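Local coordinates for protein putative SnoaL-like polyketide cyclase (Shewanella denitrificans, PDB 3LZA) that is of unproven function but, as a SnoaL-like member of the NTF2 clan, may act as a polyketide cyclase, at residues R59-E72 / M83-Q95. Residues are numbered along the deposited sequence; the frame is centred on the assembly and turned at random.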
# COMPACT_ATOMS: atom_id res chain seq x y z
N ARG A 59 9.85 -3.70 -23.07
CA ARG A 59 10.31 -5.10 -22.99
C ARG A 59 9.25 -6.01 -22.31
O ARG A 59 9.00 -7.13 -22.76
CB ARG A 59 11.62 -5.18 -22.19
CG ARG A 59 12.83 -4.59 -22.89
CD ARG A 59 14.17 -4.92 -22.17
NE ARG A 59 14.25 -4.44 -20.78
CZ ARG A 59 14.64 -3.20 -20.44
NH1 ARG A 59 14.96 -2.32 -21.38
NH2 ARG A 59 14.70 -2.84 -19.17
N SER A 60 8.67 -5.50 -21.23
CA SER A 60 7.74 -6.27 -20.39
C SER A 60 6.43 -6.57 -21.07
O SER A 60 5.90 -7.68 -20.95
CB SER A 60 7.41 -5.51 -19.09
OG SER A 60 8.54 -5.29 -18.31
N HIS A 61 5.91 -5.59 -21.79
CA HIS A 61 4.57 -5.65 -22.33
C HIS A 61 4.48 -5.92 -23.82
O HIS A 61 3.40 -5.96 -24.36
CB HIS A 61 3.81 -4.37 -21.96
CG HIS A 61 3.52 -4.27 -20.50
ND1 HIS A 61 3.63 -3.10 -19.78
CD2 HIS A 61 3.16 -5.23 -19.61
CE1 HIS A 61 3.31 -3.34 -18.52
NE2 HIS A 61 3.06 -4.63 -18.38
N GLU A 62 5.62 -6.15 -24.47
CA GLU A 62 5.63 -6.45 -25.91
C GLU A 62 4.78 -7.69 -26.14
O GLU A 62 5.03 -8.73 -25.53
CB GLU A 62 7.08 -6.68 -26.40
CG GLU A 62 7.32 -6.37 -27.88
CD GLU A 62 7.03 -7.55 -28.78
OE1 GLU A 62 6.84 -8.65 -28.23
OE2 GLU A 62 7.01 -7.38 -30.02
N GLY A 63 3.76 -7.57 -27.00
CA GLY A 63 2.93 -8.70 -27.37
C GLY A 63 1.79 -9.01 -26.42
O GLY A 63 1.05 -9.93 -26.68
N VAL A 64 1.66 -8.24 -25.33
CA VAL A 64 0.63 -8.51 -24.33
C VAL A 64 -0.73 -8.22 -24.99
O VAL A 64 -0.84 -7.33 -25.83
CB VAL A 64 0.86 -7.68 -23.05
CG1 VAL A 64 -0.44 -7.57 -22.16
CG2 VAL A 64 2.03 -8.23 -22.24
N LEU A 65 -1.74 -9.05 -24.69
CA LEU A 65 -3.08 -8.97 -25.32
C LEU A 65 -4.02 -8.13 -24.49
O LEU A 65 -4.78 -7.28 -25.03
CB LEU A 65 -3.67 -10.37 -25.52
CG LEU A 65 -2.89 -11.26 -26.47
CD1 LEU A 65 -3.39 -12.69 -26.35
CD2 LEU A 65 -2.93 -10.78 -27.93
N GLU A 66 -3.95 -8.31 -23.16
CA GLU A 66 -4.78 -7.56 -22.22
C GLU A 66 -3.95 -7.17 -21.01
O GLU A 66 -3.13 -7.94 -20.52
CB GLU A 66 -5.98 -8.40 -21.77
CG GLU A 66 -6.89 -8.80 -22.87
CD GLU A 66 -7.95 -9.80 -22.43
OE1 GLU A 66 -8.09 -10.11 -21.22
OE2 GLU A 66 -8.62 -10.30 -23.29
N PHE A 67 -4.16 -5.94 -20.54
CA PHE A 67 -3.48 -5.42 -19.34
C PHE A 67 -4.40 -4.36 -18.78
O PHE A 67 -4.72 -3.39 -19.47
CB PHE A 67 -2.13 -4.77 -19.68
CG PHE A 67 -1.37 -4.30 -18.50
CD1 PHE A 67 -1.31 -5.06 -17.33
CD2 PHE A 67 -0.63 -3.13 -18.57
CE1 PHE A 67 -0.56 -4.60 -16.21
CE2 PHE A 67 0.08 -2.66 -17.45
CZ PHE A 67 0.10 -3.38 -16.29
N ASP A 68 -4.88 -4.58 -17.56
CA ASP A 68 -5.76 -3.60 -16.89
C ASP A 68 -5.45 -3.61 -15.42
O ASP A 68 -4.97 -4.61 -14.86
CB ASP A 68 -7.22 -3.98 -17.09
CG ASP A 68 -7.70 -3.75 -18.51
OD1 ASP A 68 -8.06 -2.58 -18.87
OD2 ASP A 68 -7.74 -4.74 -19.24
N PHE A 69 -5.66 -2.46 -14.80
CA PHE A 69 -5.62 -2.32 -13.35
C PHE A 69 -7.05 -2.05 -12.91
O PHE A 69 -7.64 -0.94 -13.11
CB PHE A 69 -4.66 -1.17 -12.95
CG PHE A 69 -4.46 -0.97 -11.45
CD1 PHE A 69 -4.69 -1.99 -10.52
CD2 PHE A 69 -3.99 0.24 -10.99
CE1 PHE A 69 -4.49 -1.78 -9.13
CE2 PHE A 69 -3.76 0.47 -9.58
CZ PHE A 69 -4.01 -0.56 -8.66
N ASN A 70 -7.62 -3.12 -12.38
CA ASN A 70 -8.98 -3.15 -11.85
C ASN A 70 -8.98 -2.54 -10.42
O ASN A 70 -8.54 -3.17 -9.48
CB ASN A 70 -9.48 -4.60 -11.91
CG ASN A 70 -9.43 -5.17 -13.32
OD1 ASN A 70 -8.77 -6.22 -13.61
ND2 ASN A 70 -10.09 -4.48 -14.23
N ILE A 71 -9.43 -1.30 -10.32
CA ILE A 71 -9.31 -0.50 -9.10
C ILE A 71 -10.57 -0.67 -8.20
O ILE A 71 -11.71 -0.24 -8.54
CB ILE A 71 -9.00 1.01 -9.40
CG1 ILE A 71 -7.67 1.13 -10.18
CG2 ILE A 71 -8.93 1.79 -8.09
CD1 ILE A 71 -7.34 2.48 -10.66
N GLU A 72 -10.35 -1.23 -7.01
CA GLU A 72 -11.44 -1.47 -6.04
C GLU A 72 -11.71 -0.18 -5.26
O GLU A 72 -12.87 0.15 -4.99
CB GLU A 72 -11.07 -2.58 -5.06
CG GLU A 72 -10.87 -3.91 -5.72
CD GLU A 72 -10.61 -5.04 -4.72
OE1 GLU A 72 -11.46 -5.26 -3.82
OE2 GLU A 72 -9.57 -5.73 -4.84
N MSE A 83 -3.98 3.41 -4.66
CA MSE A 83 -4.93 2.64 -5.44
C MSE A 83 -4.83 1.16 -5.08
O MSE A 83 -3.76 0.59 -5.11
CB MSE A 83 -4.59 2.87 -6.93
CG MSE A 83 -4.91 4.27 -7.36
SE MSE A 83 -4.20 4.64 -9.12
CE MSE A 83 -2.40 4.66 -8.64
N ILE A 84 -5.95 0.57 -4.65
CA ILE A 84 -6.05 -0.82 -4.23
C ILE A 84 -6.86 -1.60 -5.26
O ILE A 84 -7.92 -1.17 -5.67
CB ILE A 84 -6.76 -0.96 -2.86
CG1 ILE A 84 -6.03 -0.15 -1.79
CG2 ILE A 84 -6.91 -2.44 -2.45
CD1 ILE A 84 -6.89 0.28 -0.68
N GLY A 85 -6.33 -2.74 -5.70
CA GLY A 85 -7.05 -3.54 -6.66
C GLY A 85 -6.32 -4.78 -7.13
O GLY A 85 -5.63 -5.44 -6.36
N ASN A 86 -6.53 -5.10 -8.40
CA ASN A 86 -5.82 -6.20 -9.03
C ASN A 86 -5.46 -5.87 -10.48
O ASN A 86 -6.20 -5.18 -11.22
CB ASN A 86 -6.54 -7.54 -8.89
CG ASN A 86 -7.68 -7.69 -9.84
OD1 ASN A 86 -7.48 -7.99 -11.05
ND2 ASN A 86 -8.89 -7.55 -9.32
N TYR A 87 -4.30 -6.35 -10.87
CA TYR A 87 -3.84 -6.22 -12.23
C TYR A 87 -4.16 -7.51 -12.98
O TYR A 87 -3.73 -8.60 -12.57
CB TYR A 87 -2.33 -6.01 -12.19
CG TYR A 87 -1.90 -4.60 -11.83
CD1 TYR A 87 -1.73 -4.22 -10.50
CD2 TYR A 87 -1.61 -3.66 -12.84
CE1 TYR A 87 -1.32 -2.93 -10.18
CE2 TYR A 87 -1.20 -2.35 -12.51
CZ TYR A 87 -1.03 -2.01 -11.18
OH TYR A 87 -0.61 -0.74 -10.85
N HIS A 88 -4.89 -7.43 -14.09
CA HIS A 88 -5.02 -8.63 -14.92
C HIS A 88 -4.14 -8.49 -16.17
O HIS A 88 -3.99 -7.40 -16.76
CB HIS A 88 -6.47 -8.88 -15.28
CG HIS A 88 -6.64 -9.88 -16.36
ND1 HIS A 88 -6.61 -9.54 -17.70
CD2 HIS A 88 -6.70 -11.23 -16.32
CE1 HIS A 88 -6.72 -10.63 -18.43
NE2 HIS A 88 -6.79 -11.66 -17.61
N LEU A 89 -3.47 -9.58 -16.52
CA LEU A 89 -2.62 -9.60 -17.67
C LEU A 89 -2.90 -10.89 -18.48
O LEU A 89 -3.01 -12.02 -17.92
CB LEU A 89 -1.14 -9.46 -17.28
CG LEU A 89 -0.21 -9.29 -18.48
CD1 LEU A 89 1.03 -8.47 -18.08
CD2 LEU A 89 0.19 -10.66 -19.14
N ARG A 90 -3.07 -10.72 -19.78
CA ARG A 90 -3.18 -11.87 -20.70
C ARG A 90 -2.19 -11.73 -21.82
O ARG A 90 -2.14 -10.70 -22.46
CB ARG A 90 -4.58 -11.99 -21.27
CG ARG A 90 -4.80 -13.27 -22.13
CD ARG A 90 -6.21 -13.32 -22.72
NE ARG A 90 -6.40 -14.54 -23.52
CZ ARG A 90 -6.52 -15.77 -23.02
NH1 ARG A 90 -6.51 -16.01 -21.72
NH2 ARG A 90 -6.68 -16.79 -23.85
N GLY A 91 -1.35 -12.75 -22.03
CA GLY A 91 -0.37 -12.67 -23.08
C GLY A 91 0.50 -13.91 -23.28
O GLY A 91 0.42 -14.87 -22.51
N PRO A 92 1.33 -13.89 -24.33
CA PRO A 92 2.31 -14.97 -24.50
C PRO A 92 3.11 -15.18 -23.22
O PRO A 92 3.45 -14.21 -22.51
CB PRO A 92 3.18 -14.47 -25.65
CG PRO A 92 2.26 -13.56 -26.41
CD PRO A 92 1.45 -12.88 -25.39
N GLY A 93 3.42 -16.45 -22.93
CA GLY A 93 3.89 -16.84 -21.61
C GLY A 93 5.38 -17.05 -21.48
O GLY A 93 5.88 -17.30 -20.36
N GLU A 94 6.13 -16.91 -22.58
CA GLU A 94 7.60 -17.11 -22.56
C GLU A 94 8.23 -16.48 -21.33
O GLU A 94 9.00 -17.12 -20.61
CB GLU A 94 8.30 -16.45 -23.75
CG GLU A 94 7.87 -16.87 -25.11
CD GLU A 94 6.71 -16.06 -25.65
OE1 GLU A 94 6.92 -14.96 -26.26
OE2 GLU A 94 5.59 -16.55 -25.45
N GLN A 95 7.92 -15.19 -21.14
CA GLN A 95 8.56 -14.40 -20.08
C GLN A 95 8.12 -14.76 -18.66
O GLN A 95 8.75 -14.30 -17.70
CB GLN A 95 8.37 -12.90 -20.34
CG GLN A 95 6.97 -12.31 -20.04
CD GLN A 95 6.71 -10.97 -20.78
OE1 GLN A 95 7.54 -10.53 -21.58
NE2 GLN A 95 5.54 -10.36 -20.52
O HOH W 1 -7.39 -7.35 -18.65
O HOH W 2 -6.39 -5.87 -3.86
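F69 and Y87 face each other as an antiparallel non-hydrogen-bonded pair, and their rings form an offset stack. The centroids lie 4.0 Å apart and the planes differ by 4°. F69 CG is anti to its backbone N (chi1 -176°), which lays the ring across Y87. F69 CB sits over the Y87 ring face, a CH-pi contact. F69 CG meets Y87 CZ, and F69 CD1 and CE1 each meet Y87 CE1 at 3.5 Å. CD2 lies 3.5 Å from Y87 OH, CE2 reaches M83 CB, and CZ ends 3.7 Å from M83 O, in the ring plane. I71 CG1 covers the other face of F69. F67 continues the aromatic cluster: its CE1 touches Y87 CD2 at 3.7 Å, but those rings are slid apart and barely overlap. Y87 OH is hydrogen-bonded to T111 on the neighbouring strand. Replacing the tyrosine by alanine would probably leave one face of F69 unstacked and the T111 hydroxyl without its mate.

Paired backbone bonds join 66-71 to 83-93. At the classic beta bulge, L65 N and E66 N both donate to R90 O. Beyond the strands, Q95 NE2 bonds S60 O at 2.7 Å. On the face with D68 and H88, D104 hydrogen-bonds to H88 and forms a salt bridge with R90. This implies a two-faced hairpin: F67 and F69 pack on helix 8-21, the other side is polar.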